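Local coordinates for FMN-binding protein (Syntrophomonas wolfei subsp. wolfei, PDB 3IN6) that binds flavin mononucleotide between the two copies of its dimer and is probably a flavoprotein of the split-barrel type, its reaction unassigned, at residues Ala63-Asp68 against Lys125-Lys130; Ile49-Met54 against Lys117-Thr122; Arg97-Leu102 against Lys139-Ser144; Arg23-Ala28 against Phe82-Thr87. All coordinates share one frame; numbering follows the deposited sequence.

Contact 1 (Ala63-Asp68 against Lys125-Lys130); sequences ARFGAD and KNFPLK. With FMN (flavin mononucleotide), chain C.
R64 and K130 meet through both backbone and side chains where strand 59-64 runs into the FMN-binding loop of what is probably a split-barrel flavoprotein. The backbone bond joins K130 N to R64 O at 2.9 Å, and beside it a water donates to both F65 O and P128 O.

The charged groups form a network round D68. Its OD1 forms salt bridges with R64 NH2 (2.7 Å) and K130 NZ (3.3 Å), the hydrogen bonds in both being weak. K130 bends at its third torsion and brings NZ over one face of the R64 guanidinium, a shared carboxylate holding the two cations close. R64 NE also donates to G66 O at 2.8 Å, while NH1 reaches N131. A methionine at R64 would probably leave G66 O without this side-chain donor and D68 with K130 as its one cationic mate in the contact, setting the loop freer to move.

Among the apolar groups, A63 CB and L129 CD1 are pressed to 3.3 Å, and L129 also packs on helix 110-120. F65 holds CG between its backbone N and carbonyl carbon (chi1 57°), which lays one ring face over the flavin. F65 CD2 lies 3.6 Å from F127 CB, the two ring planes inclined at 44°; F127 packs in turn on L146 of the second subunit.

The flavin is read by the backbone: A63 O accepts from N3, and F65 N and G66 N together grip O2. On the ribityl chain, A67 N points at FMN O3' at 3.0 Å, in a bond straight at 179°.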
# COMPACT_ATOMS: atom_id res chain seq x y z
N ALA A 63 16.77 3.51 -1.08
CA ALA A 63 17.27 4.80 -1.51
C ALA A 63 16.16 5.83 -1.34
O ALA A 63 15.05 5.62 -1.82
CB ALA A 63 17.70 4.76 -2.95
N ARG A 64 16.45 6.92 -0.65
CA ARG A 64 15.46 7.98 -0.55
C ARG A 64 15.91 9.18 -1.40
O ARG A 64 16.88 9.88 -1.07
CB ARG A 64 15.22 8.36 0.90
CG ARG A 64 14.02 9.28 1.09
CD ARG A 64 14.49 10.70 1.14
NE ARG A 64 13.45 11.70 0.92
CZ ARG A 64 13.54 12.96 1.34
NH1 ARG A 64 14.61 13.35 2.02
NH2 ARG A 64 12.57 13.82 1.10
N PHE A 65 15.21 9.36 -2.52
CA PHE A 65 15.46 10.48 -3.44
C PHE A 65 14.22 11.35 -3.65
O PHE A 65 14.35 12.55 -3.87
CB PHE A 65 16.08 10.00 -4.76
CG PHE A 65 15.26 8.97 -5.50
CD1 PHE A 65 15.42 7.61 -5.24
CD2 PHE A 65 14.38 9.36 -6.52
CE1 PHE A 65 14.69 6.65 -5.95
CE2 PHE A 65 13.64 8.40 -7.23
CZ PHE A 65 13.79 7.05 -6.95
N GLY A 66 13.02 10.77 -3.58
CA GLY A 66 11.76 11.52 -3.64
C GLY A 66 11.07 11.23 -2.33
O GLY A 66 11.64 11.48 -1.24
N ALA A 67 9.85 10.72 -2.41
CA ALA A 67 9.14 10.22 -1.24
C ALA A 67 9.20 11.11 0.01
O ALA A 67 9.51 10.62 1.09
CB ALA A 67 9.69 8.82 -0.92
N ASP A 68 8.88 12.39 -0.14
CA ASP A 68 8.94 13.39 0.95
C ASP A 68 8.00 13.12 2.13
O ASP A 68 8.43 13.18 3.28
CB ASP A 68 8.61 14.78 0.41
CG ASP A 68 9.64 15.30 -0.60
OD1 ASP A 68 10.80 14.84 -0.59
OD2 ASP A 68 9.27 16.21 -1.38
N LYS A 125 18.76 7.14 -11.79
CA LYS A 125 20.20 7.35 -11.56
C LYS A 125 20.56 8.83 -11.36
O LYS A 125 21.38 9.15 -10.49
CB LYS A 125 21.02 6.78 -12.73
CG LYS A 125 20.73 7.40 -14.09
N ASN A 126 19.94 9.71 -12.14
CA ASN A 126 20.19 11.15 -12.05
C ASN A 126 19.57 11.83 -10.82
O ASN A 126 19.94 12.96 -10.50
CB ASN A 126 19.75 11.86 -13.33
CG ASN A 126 20.53 11.41 -14.55
OD1 ASN A 126 21.35 10.49 -14.48
ND2 ASN A 126 20.28 12.06 -15.69
N PHE A 127 18.63 11.17 -10.15
CA PHE A 127 18.04 11.75 -8.93
C PHE A 127 19.04 11.56 -7.79
O PHE A 127 19.53 10.45 -7.57
CB PHE A 127 16.68 11.12 -8.60
CG PHE A 127 15.58 11.54 -9.53
CD1 PHE A 127 15.38 10.89 -10.74
CD2 PHE A 127 14.73 12.59 -9.19
CE1 PHE A 127 14.37 11.28 -11.61
CE2 PHE A 127 13.71 12.99 -10.05
CZ PHE A 127 13.53 12.34 -11.26
N PRO A 128 19.36 12.64 -7.07
CA PRO A 128 20.33 12.52 -5.99
C PRO A 128 19.83 11.71 -4.80
O PRO A 128 18.66 11.81 -4.41
CB PRO A 128 20.60 13.98 -5.59
CG PRO A 128 19.43 14.73 -6.06
CD PRO A 128 18.90 14.03 -7.26
N LEU A 129 20.74 10.92 -4.23
CA LEU A 129 20.46 10.11 -3.06
C LEU A 129 20.53 10.99 -1.81
O LEU A 129 21.62 11.36 -1.35
CB LEU A 129 21.48 8.97 -2.98
CG LEU A 129 21.27 7.85 -1.97
CD1 LEU A 129 20.03 7.06 -2.34
CD2 LEU A 129 22.48 6.94 -1.95
N LYS A 130 19.36 11.33 -1.26
CA LYS A 130 19.28 12.18 -0.06
C LYS A 130 19.49 11.40 1.25
O LYS A 130 20.02 11.94 2.23
CB LYS A 130 17.93 12.92 -0.03
CG LYS A 130 17.77 13.93 -1.18
CD LYS A 130 16.44 14.68 -1.14
CE LYS A 130 15.27 13.74 -1.33
NZ LYS A 130 13.95 14.43 -1.50
N1 FMN C . 11.17 7.31 -4.55
C2 FMN C . 12.13 7.02 -3.61
O2 FMN C . 12.48 7.87 -2.78
N3 FMN C . 12.71 5.75 -3.59
C4 FMN C . 12.35 4.79 -4.51
O4 FMN C . 12.89 3.67 -4.47
C4A FMN C . 11.38 5.10 -5.49
N5 FMN C . 10.99 4.16 -6.44
C5A FMN C . 10.03 4.46 -7.40
C6 FMN C . 9.66 3.48 -8.33
C7 FMN C . 8.70 3.77 -9.30
C7M FMN C . 8.32 2.71 -10.29
C8 FMN C . 8.09 5.03 -9.34
C8M FMN C . 7.04 5.36 -10.37
C9 FMN C . 8.45 6.01 -8.40
C9A FMN C . 9.43 5.73 -7.42
N10 FMN C . 9.82 6.68 -6.46
C10 FMN C . 10.79 6.37 -5.50
C1' FMN C . 9.22 8.07 -6.46
C2' FMN C . 8.10 8.23 -5.42
O2' FMN C . 7.11 7.25 -5.59
C3' FMN C . 7.52 9.65 -5.55
O3' FMN C . 8.48 10.57 -5.07
C4' FMN C . 6.19 9.84 -4.81
O4' FMN C . 5.61 11.07 -5.19
C5' FMN C . 6.37 9.86 -3.30
O5' FMN C . 5.10 9.96 -2.69
P FMN C . 4.91 10.66 -1.24
O1P FMN C . 5.11 12.15 -1.32
O2P FMN C . 5.87 10.11 -0.20
O3P FMN C . 3.48 10.39 -0.91
O HOH W 1 16.66 13.37 -4.97

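Contact 2 (Ile49-Met54 against Lys117-Thr122); sequences ISVLEM and KRLDNT. With FMN (flavin mononucleotide), chain C.
R118 stretches from the last turns of helix 110-120 to E53, and the two carry the polar half of this contact. The guanidinium comes to the carboxylate edge-on: R118 NE donates to E53 OE1 at 3.2 Å, with OE1 almost in the guanidinium plane, while NH2 adds a weak bond to the same oxygen at 3.3 Å. The carboxylate is turned steeply, its plane 70° from that of the guanidinium, and its other oxygen, OE2, is engaged by R114 in a salt bridge. L52 O lies over one face of the R118 guanidinium, 3.2 Å from NE but poorly angled for a bond, and is served instead by N29.

A lysine in place of R118, with a single nitrogen and no flat group beneath L52 O, would probably hold E53 OE1 less firmly and leave R114 to fix the carboxylate.

Here helix 110-120 covers the edge strand 52-55 of the antiparallel sheet, next to the flavin. V51, at the centre of an inverse gamma turn that precedes this strand, faces the helix with both methyls. With CG1 anti to the backbone N (chi1 -176°), CG1 rests 4.0 Å from L119 CB and CG2 lies 3.9 Å from L119 CD1. The same turn binds the cofactor: V51 N donates to FMN O4 at 2.7 Å and S50 N to FMN N5 at 3.0 Å.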
# COMPACT_ATOMS: atom_id res chain seq x y z
N ILE A 49 7.84 2.65 -4.23
CA ILE A 49 9.24 2.63 -3.80
C ILE A 49 9.90 1.32 -4.25
O ILE A 49 9.63 0.27 -3.65
CB ILE A 49 9.34 2.70 -2.24
CG1 ILE A 49 8.64 3.95 -1.71
CG2 ILE A 49 10.79 2.67 -1.78
CD1 ILE A 49 9.13 5.29 -2.30
N SER A 50 10.75 1.38 -5.27
CA SER A 50 11.40 0.16 -5.76
C SER A 50 12.96 0.11 -5.68
O SER A 50 13.52 -0.95 -5.99
CB SER A 50 10.95 -0.15 -7.19
OG SER A 50 11.47 0.79 -8.11
N VAL A 51 13.67 1.19 -5.33
CA VAL A 51 15.14 1.10 -5.22
C VAL A 51 15.47 0.49 -3.85
O VAL A 51 15.84 1.20 -2.89
CB VAL A 51 15.86 2.43 -5.44
CG1 VAL A 51 17.38 2.22 -5.40
CG2 VAL A 51 15.46 3.02 -6.77
N LEU A 52 15.34 -0.83 -3.77
CA LEU A 52 15.45 -1.58 -2.50
C LEU A 52 16.36 -2.80 -2.54
O LEU A 52 16.59 -3.39 -3.60
CB LEU A 52 14.09 -2.17 -2.13
CG LEU A 52 12.86 -1.32 -1.92
CD1 LEU A 52 11.72 -2.26 -1.59
CD2 LEU A 52 13.09 -0.29 -0.79
N GLU A 53 16.75 -3.21 -1.34
CA GLU A 53 17.55 -4.42 -1.16
C GLU A 53 17.36 -4.99 0.25
O GLU A 53 17.44 -4.26 1.26
CB GLU A 53 19.02 -4.12 -1.43
CG GLU A 53 19.91 -5.35 -1.40
CD GLU A 53 21.31 -5.06 -1.89
OE1 GLU A 53 21.51 -4.08 -2.62
OE2 GLU A 53 22.21 -5.85 -1.57
N MSE A 54 17.08 -6.29 0.31
CA MSE A 54 16.98 -7.01 1.58
C MSE A 54 18.33 -7.70 1.84
O MSE A 54 18.89 -8.34 0.94
CB MSE A 54 15.83 -8.02 1.55
CG MSE A 54 15.83 -9.02 2.67
SE MSE A 54 14.14 -9.98 2.61
CE MSE A 54 14.50 -11.41 3.89
N LYS A 117 25.14 2.12 -5.39
CA LYS A 117 25.50 1.25 -6.52
C LYS A 117 24.24 0.79 -7.24
O LYS A 117 24.14 0.89 -8.46
CB LYS A 117 26.30 0.04 -6.04
CG LYS A 117 27.64 0.38 -5.40
N ARG A 118 23.26 0.32 -6.48
CA ARG A 118 21.99 -0.13 -7.05
C ARG A 118 21.29 1.00 -7.81
O ARG A 118 20.92 0.83 -8.97
CB ARG A 118 21.08 -0.71 -5.96
CG ARG A 118 19.72 -1.18 -6.46
CD ARG A 118 18.92 -1.86 -5.36
NE ARG A 118 19.49 -3.14 -4.97
CZ ARG A 118 19.19 -4.32 -5.51
NH1 ARG A 118 18.30 -4.43 -6.50
NH2 ARG A 118 19.78 -5.42 -5.06
N LEU A 119 21.12 2.15 -7.15
CA LEU A 119 20.46 3.31 -7.76
C LEU A 119 21.13 3.76 -9.06
O LEU A 119 20.44 4.23 -9.98
CB LEU A 119 20.39 4.49 -6.79
CG LEU A 119 19.67 5.76 -7.27
CD1 LEU A 119 18.27 5.45 -7.83
CD2 LEU A 119 19.58 6.80 -6.15
N ASP A 120 22.45 3.63 -9.14
CA ASP A 120 23.19 4.02 -10.36
C ASP A 120 22.67 3.28 -11.60
O ASP A 120 22.67 3.84 -12.70
CB ASP A 120 24.70 3.76 -10.21
CG ASP A 120 25.38 4.74 -9.24
OD1 ASP A 120 24.80 5.78 -8.88
OD2 ASP A 120 26.54 4.45 -8.85
N ASN A 121 22.22 2.04 -11.41
CA ASN A 121 21.71 1.22 -12.51
C ASN A 121 20.20 1.37 -12.73
O ASN A 121 19.56 0.44 -13.22
CB ASN A 121 22.05 -0.25 -12.24
CG ASN A 121 23.54 -0.47 -12.04
OD1 ASN A 121 24.36 0.31 -12.52
ND2 ASN A 121 23.88 -1.54 -11.35
N THR A 122 19.64 2.54 -12.40
CA THR A 122 18.20 2.79 -12.53
C THR A 122 17.89 4.01 -13.41
O THR A 122 18.78 4.80 -13.73
CB THR A 122 17.58 3.02 -11.14
OG1 THR A 122 17.99 1.96 -10.25
CG2 THR A 122 16.06 3.05 -11.19
N1 FMN C . 11.17 7.31 -4.55
C2 FMN C . 12.13 7.02 -3.61
O2 FMN C . 12.48 7.87 -2.78
N3 FMN C . 12.71 5.75 -3.59
C4 FMN C . 12.35 4.79 -4.51
O4 FMN C . 12.89 3.67 -4.47
C4A FMN C . 11.38 5.10 -5.49
N5 FMN C . 10.99 4.16 -6.44
C5A FMN C . 10.03 4.46 -7.40
C6 FMN C . 9.66 3.48 -8.33
C7 FMN C . 8.70 3.77 -9.30
C7M FMN C . 8.32 2.71 -10.29
C8 FMN C . 8.09 5.03 -9.34
C8M FMN C . 7.04 5.36 -10.37
C9 FMN C . 8.45 6.01 -8.40
C9A FMN C . 9.43 5.73 -7.42
N10 FMN C . 9.82 6.68 -6.46
C10 FMN C . 10.79 6.37 -5.50
C1' FMN C . 9.22 8.07 -6.46
C2' FMN C . 8.10 8.23 -5.42
O2' FMN C . 7.11 7.25 -5.59
C3' FMN C . 7.52 9.65 -5.55
O3' FMN C . 8.48 10.57 -5.07
C4' FMN C . 6.19 9.84 -4.81
O4' FMN C . 5.61 11.07 -5.19
C5' FMN C . 6.37 9.86 -3.30
O5' FMN C . 5.10 9.96 -2.69
P FMN C . 4.91 10.66 -1.24
O1P FMN C . 5.11 12.15 -1.32
O2P FMN C . 5.87 10.11 -0.20
O3P FMN C . 3.48 10.39 -0.91

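Contact 3 (Arg97-Leu102 against Lys139-Ser144); sequences RVYVEL and KILPVS. With FMN (flavin mononucleotide), chain E.
Antiparallel strands 92-106 and 131-141 pair R97 with L141 and Y99 with K139 as hydrogen-bonded pairs, with V98 and I140 forming the non-hydrogen-bonded pair between them. L141 N donates to R97 O at 2.9 Å and Y99 N to K139 O at 2.8 Å; the return bond from K139 N to Y99 O is weak. On the face of V98 and I140, which is covered by helix 2-28, the side chains meet loosely.

The other face carries R97, Y99, K139 and L141, whose CD1 packs on Y99 CE1. K139 lies alongside Y99 and carries NZ over the ring, 4.3 Å from its centroid, in a cation-pi contact, with its CE methylene making a CH-pi contact. Y99 OH bonds N45 of the second subunit. R97, bent at its third torsion (chi3 -63°), grips P142 O side-on, with both NE and NH2 at 3.0 Å from that oxygen. V143 O sits over the centre of one guanidinium face.

The remaining nitrogen, R97 NH1, donates to FMN O2P at 3.1 Å and also bonds I46 O of the second subunit. With carbonyl oxygens fixing its orientation, the guanidinium probably offers its charge to the phosphate of a flavin whose ring is held largely by the other subunit.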
# COMPACT_ATOMS: atom_id res chain seq x y z
N ARG A 97 4.16 -9.24 1.81
CA ARG A 97 4.06 -8.08 2.66
C ARG A 97 5.16 -8.17 3.67
O ARG A 97 5.28 -9.18 4.37
CB ARG A 97 2.73 -8.02 3.39
CG ARG A 97 1.58 -7.60 2.52
CD ARG A 97 0.26 -7.59 3.29
NE ARG A 97 -0.13 -8.91 3.78
CZ ARG A 97 -1.26 -9.15 4.46
NH1 ARG A 97 -2.11 -8.17 4.73
NH2 ARG A 97 -1.53 -10.37 4.87
N VAL A 98 5.99 -7.12 3.72
CA VAL A 98 7.08 -7.07 4.67
C VAL A 98 6.91 -5.86 5.59
O VAL A 98 7.03 -4.71 5.15
CB VAL A 98 8.44 -6.97 3.95
CG1 VAL A 98 9.55 -7.07 4.94
CG2 VAL A 98 8.59 -8.06 2.84
N TYR A 99 6.68 -6.13 6.88
CA TYR A 99 6.48 -5.09 7.90
C TYR A 99 7.79 -4.68 8.51
O TYR A 99 8.58 -5.52 8.94
CB TYR A 99 5.53 -5.59 8.98
CG TYR A 99 4.18 -5.96 8.44
CD1 TYR A 99 3.97 -7.17 7.81
CD2 TYR A 99 3.09 -5.11 8.58
CE1 TYR A 99 2.76 -7.52 7.32
CE2 TYR A 99 1.86 -5.45 8.07
CZ TYR A 99 1.70 -6.67 7.46
OH TYR A 99 0.48 -7.04 6.95
N VAL A 100 7.99 -3.37 8.63
CA VAL A 100 9.26 -2.83 9.02
C VAL A 100 9.22 -1.69 10.05
O VAL A 100 8.19 -1.08 10.29
CB VAL A 100 9.99 -2.26 7.77
CG1 VAL A 100 10.31 -3.37 6.73
CG2 VAL A 100 9.13 -1.14 7.12
N GLU A 101 10.37 -1.42 10.62
CA GLU A 101 10.57 -0.28 11.50
C GLU A 101 11.87 0.39 11.09
O GLU A 101 12.86 -0.29 10.87
CB GLU A 101 10.65 -0.70 12.95
CG GLU A 101 9.36 -1.26 13.47
CD GLU A 101 9.42 -1.60 14.96
OE1 GLU A 101 10.51 -1.50 15.57
OE2 GLU A 101 8.35 -1.97 15.51
N LEU A 102 11.87 1.72 10.99
CA LEU A 102 13.08 2.44 10.61
C LEU A 102 14.16 2.33 11.68
O LEU A 102 13.93 2.68 12.82
CB LEU A 102 12.78 3.91 10.37
CG LEU A 102 13.92 4.75 9.77
CD1 LEU A 102 14.25 4.29 8.34
CD2 LEU A 102 13.52 6.20 9.79
N LYS A 139 8.06 -8.48 10.60
CA LYS A 139 7.14 -9.56 10.28
C LYS A 139 6.99 -9.64 8.76
O LYS A 139 7.12 -8.60 8.07
CB LYS A 139 5.78 -9.27 10.93
CG LYS A 139 4.68 -10.31 10.68
CD LYS A 139 3.38 -9.94 11.39
CE LYS A 139 2.73 -8.67 10.81
NZ LYS A 139 1.49 -8.23 11.55
N ILE A 140 6.74 -10.84 8.24
CA ILE A 140 6.51 -11.07 6.80
C ILE A 140 5.23 -11.89 6.64
O ILE A 140 5.11 -12.96 7.23
CB ILE A 140 7.67 -11.82 6.14
CG1 ILE A 140 8.97 -11.03 6.27
CG2 ILE A 140 7.34 -12.13 4.63
CD1 ILE A 140 10.22 -11.74 5.67
N LEU A 141 4.26 -11.40 5.87
CA LEU A 141 3.04 -12.16 5.69
C LEU A 141 2.80 -12.36 4.21
O LEU A 141 3.29 -11.59 3.40
CB LEU A 141 1.84 -11.47 6.35
CG LEU A 141 1.81 -11.41 7.89
CD1 LEU A 141 0.66 -10.50 8.35
CD2 LEU A 141 1.71 -12.83 8.53
N PRO A 142 2.06 -13.42 3.86
CA PRO A 142 1.69 -13.60 2.45
C PRO A 142 0.72 -12.48 2.06
O PRO A 142 0.20 -11.80 2.95
CB PRO A 142 0.95 -14.95 2.45
CG PRO A 142 1.26 -15.59 3.74
CD PRO A 142 1.54 -14.49 4.71
N VAL A 143 0.46 -12.32 0.78
CA VAL A 143 -0.45 -11.28 0.28
C VAL A 143 -1.83 -11.31 0.93
O VAL A 143 -2.28 -10.28 1.43
CB VAL A 143 -0.58 -11.33 -1.27
CG1 VAL A 143 -1.87 -10.71 -1.74
CG2 VAL A 143 0.62 -10.63 -1.88
N SER A 144 -2.50 -12.45 0.92
CA SER A 144 -3.80 -12.57 1.57
C SER A 144 -3.89 -13.89 2.32
O SER A 144 -3.36 -14.91 1.86
CB SER A 144 -4.96 -12.43 0.57
OG SER A 144 -5.13 -13.57 -0.25
N1 FMN E . -11.08 -8.89 1.20
C2 FMN E . -12.12 -8.06 1.52
O2 FMN E . -12.54 -8.04 2.68
N3 FMN E . -12.67 -7.24 0.54
C4 FMN E . -12.19 -7.27 -0.76
O4 FMN E . -12.68 -6.55 -1.63
C4A FMN E . -11.14 -8.12 -1.08
N5 FMN E . -10.65 -8.16 -2.37
C5A FMN E . -9.61 -9.01 -2.69
C6 FMN E . -9.13 -9.02 -4.00
C7 FMN E . -8.09 -9.86 -4.35
C7M FMN E . -7.60 -9.86 -5.77
C8 FMN E . -7.50 -10.68 -3.39
C8M FMN E . -6.36 -11.59 -3.77
C9 FMN E . -7.97 -10.66 -2.07
C9A FMN E . -9.03 -9.83 -1.71
N10 FMN E . -9.53 -9.78 -0.39
C10 FMN E . -10.58 -8.94 -0.09
C1' FMN E . -8.98 -10.65 0.72
C2' FMN E . -8.03 -9.91 1.66
O2' FMN E . -6.98 -9.33 0.93
C3' FMN E . -7.49 -10.89 2.71
O3' FMN E . -8.56 -11.21 3.58
C4' FMN E . -6.27 -10.35 3.47
O4' FMN E . -5.60 -11.38 4.18
C5' FMN E . -6.68 -9.31 4.49
O5' FMN E . -5.54 -8.79 5.12
P FMN E . -5.58 -8.26 6.64
O1P FMN E . -6.55 -7.12 6.75
O2P FMN E . -4.19 -7.79 6.99
O3P FMN E . -5.97 -9.39 7.60

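Contact 4 (Arg23-Ala28 against Phe82-Thr87); sequences RSLINA and FMVLLT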
# COMPACT_ATOMS: atom_id res chain seq x y z
N ARG A 23 12.79 -12.11 0.05
CA ARG A 23 14.12 -11.81 -0.49
C ARG A 23 14.05 -11.65 -1.99
O ARG A 23 14.52 -10.65 -2.53
CB ARG A 23 15.13 -12.93 -0.18
CG ARG A 23 16.57 -12.56 -0.51
CD ARG A 23 17.60 -13.69 -0.22
NE ARG A 23 17.27 -14.38 1.00
CZ ARG A 23 17.42 -13.83 2.21
NH1 ARG A 23 17.92 -12.61 2.32
NH2 ARG A 23 17.07 -14.51 3.28
N SER A 24 13.47 -12.65 -2.66
CA SER A 24 13.37 -12.63 -4.11
C SER A 24 12.58 -11.45 -4.66
O SER A 24 13.06 -10.74 -5.54
CB SER A 24 12.74 -13.91 -4.63
OG SER A 24 13.63 -14.99 -4.51
N LEU A 25 11.38 -11.24 -4.12
CA LEU A 25 10.50 -10.19 -4.62
C LEU A 25 11.02 -8.78 -4.31
O LEU A 25 10.91 -7.90 -5.13
CB LEU A 25 9.07 -10.39 -4.08
CG LEU A 25 8.35 -11.64 -4.60
CD1 LEU A 25 7.14 -11.99 -3.76
CD2 LEU A 25 7.96 -11.44 -6.06
N ILE A 26 11.56 -8.56 -3.11
CA ILE A 26 12.12 -7.25 -2.79
C ILE A 26 13.32 -6.95 -3.69
O ILE A 26 13.36 -5.91 -4.37
CB ILE A 26 12.53 -7.14 -1.31
CG1 ILE A 26 11.30 -7.14 -0.41
CG2 ILE A 26 13.32 -5.85 -1.08
CD1 ILE A 26 10.42 -5.88 -0.55
N ASN A 27 14.28 -7.86 -3.72
CA ASN A 27 15.50 -7.60 -4.47
C ASN A 27 15.31 -7.50 -5.99
O ASN A 27 16.15 -6.90 -6.67
CB ASN A 27 16.59 -8.60 -4.08
CG ASN A 27 17.06 -8.42 -2.65
OD1 ASN A 27 16.85 -7.36 -2.03
ND2 ASN A 27 17.72 -9.44 -2.12
N ALA A 28 14.22 -8.06 -6.52
CA ALA A 28 13.92 -7.95 -7.97
C ALA A 28 13.59 -6.50 -8.36
O ALA A 28 13.75 -6.11 -9.51
CB ALA A 28 12.77 -8.87 -8.35
N PHE A 82 6.09 -2.71 3.50
CA PHE A 82 6.35 -2.83 2.09
C PHE A 82 5.44 -3.90 1.56
O PHE A 82 5.11 -4.87 2.27
CB PHE A 82 7.77 -3.30 1.79
CG PHE A 82 8.81 -2.26 1.94
CD1 PHE A 82 9.08 -1.37 0.91
CD2 PHE A 82 9.56 -2.19 3.10
CE1 PHE A 82 10.06 -0.41 1.03
CE2 PHE A 82 10.56 -1.24 3.23
CZ PHE A 82 10.82 -0.36 2.19
N MSE A 83 5.01 -3.72 0.32
CA MSE A 83 4.26 -4.73 -0.35
C MSE A 83 4.73 -4.81 -1.77
O MSE A 83 4.91 -3.78 -2.42
CB MSE A 83 2.75 -4.49 -0.36
CG MSE A 83 2.01 -5.59 -1.22
SE MSE A 83 0.09 -5.57 -1.25
CE MSE A 83 -0.35 -6.69 0.24
N VAL A 84 4.94 -6.03 -2.24
CA VAL A 84 5.21 -6.29 -3.66
C VAL A 84 4.00 -7.10 -4.09
O VAL A 84 3.56 -7.99 -3.34
CB VAL A 84 6.45 -7.14 -3.89
CG1 VAL A 84 6.57 -7.56 -5.40
CG2 VAL A 84 7.70 -6.43 -3.43
N LEU A 85 3.51 -6.83 -5.30
CA LEU A 85 2.32 -7.47 -5.83
C LEU A 85 2.48 -7.67 -7.34
O LEU A 85 2.58 -6.71 -8.08
CB LEU A 85 1.11 -6.58 -5.58
CG LEU A 85 -0.27 -7.17 -5.87
CD1 LEU A 85 -0.53 -8.35 -4.95
CD2 LEU A 85 -1.34 -6.11 -5.70
N LEU A 86 2.55 -8.91 -7.77
CA LEU A 86 2.67 -9.18 -9.20
C LEU A 86 1.30 -9.59 -9.70
O LEU A 86 0.62 -10.39 -9.06
CB LEU A 86 3.72 -10.25 -9.48
CG LEU A 86 5.17 -9.79 -9.26
CD1 LEU A 86 6.16 -10.92 -9.40
CD2 LEU A 86 5.54 -8.63 -10.21
N THR A 87 0.90 -8.98 -10.81
CA THR A 87 -0.34 -9.31 -11.50
C THR A 87 -0.02 -9.28 -13.01
O THR A 87 0.65 -8.36 -13.48
CB THR A 87 -1.48 -8.34 -11.15
OG1 THR A 87 -1.20 -7.04 -11.68
CG2 THR A 87 -1.66 -8.22 -9.64
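The 3.0 Å backbone bond from N27 N to R23 O runs through the helical turn that carries L25 and I26, the two residues of 23-28 that touch 82-87. Helix 2-28 lies across one face of the antiparallel sheet, its short segment at 90° to that of strand 79-87, with the two axes 8.9 Å apart. The contact between them is made mainly by aliphatic side chains of the helix, met by every second residue of the strand: F82, V84 and L86.

V84 sits in the middle and spreads its methyls between the two helix residues. A chi1 of 172° sets V84 CG1 opposite the backbone N and against L25 CB at 4.0 Å, while CG2 turns to I26 CD1, also at 4.0 Å, and lies near L25 O. L25 is directed toward the strand and, past V84, leans on L86. I26 leaves the helix more obliquely, but bends at both torsions, and this brings CD1 back over the strand, where it also approaches F82 CB at 4.4 Å.

These side chains belong to a wider apolar core. L25 packs on I96 of the neighbouring strand 92-106, I26 on L52, and the F82 ring meets F135 edge-to-face. The alternate strand residues M83 and L85 turn from the helix and pack on I46 and V48 of the second subunit, so this face of the strand meets the dimer partner. At the outer end of the row, L25 CD2 meets L86 CD1 at 3.8 Å.

How the contacts relate
All four contacts reach one antiparallel sheet, and along the chain contact 4 closes before contact 3 opens, whereas every other pair interleaves. Contacts 1 and 2, with centres 10 Å apart, border the same FMN; they join where A63 N probably bonds V51 O between neighbouring strands 59-64 and 52-55. Contacts 3 and 4, 11 Å apart, share the pairing of strands 79-87 and 92-106, where F82 N and V98 O are probably hydrogen-bonded. Contact 2 touches contact 4 through N27. Contacts 1 and 3 lie 23 Å apart and bind different flavins, so each subunit contributes to both cofactor sites of the dimer.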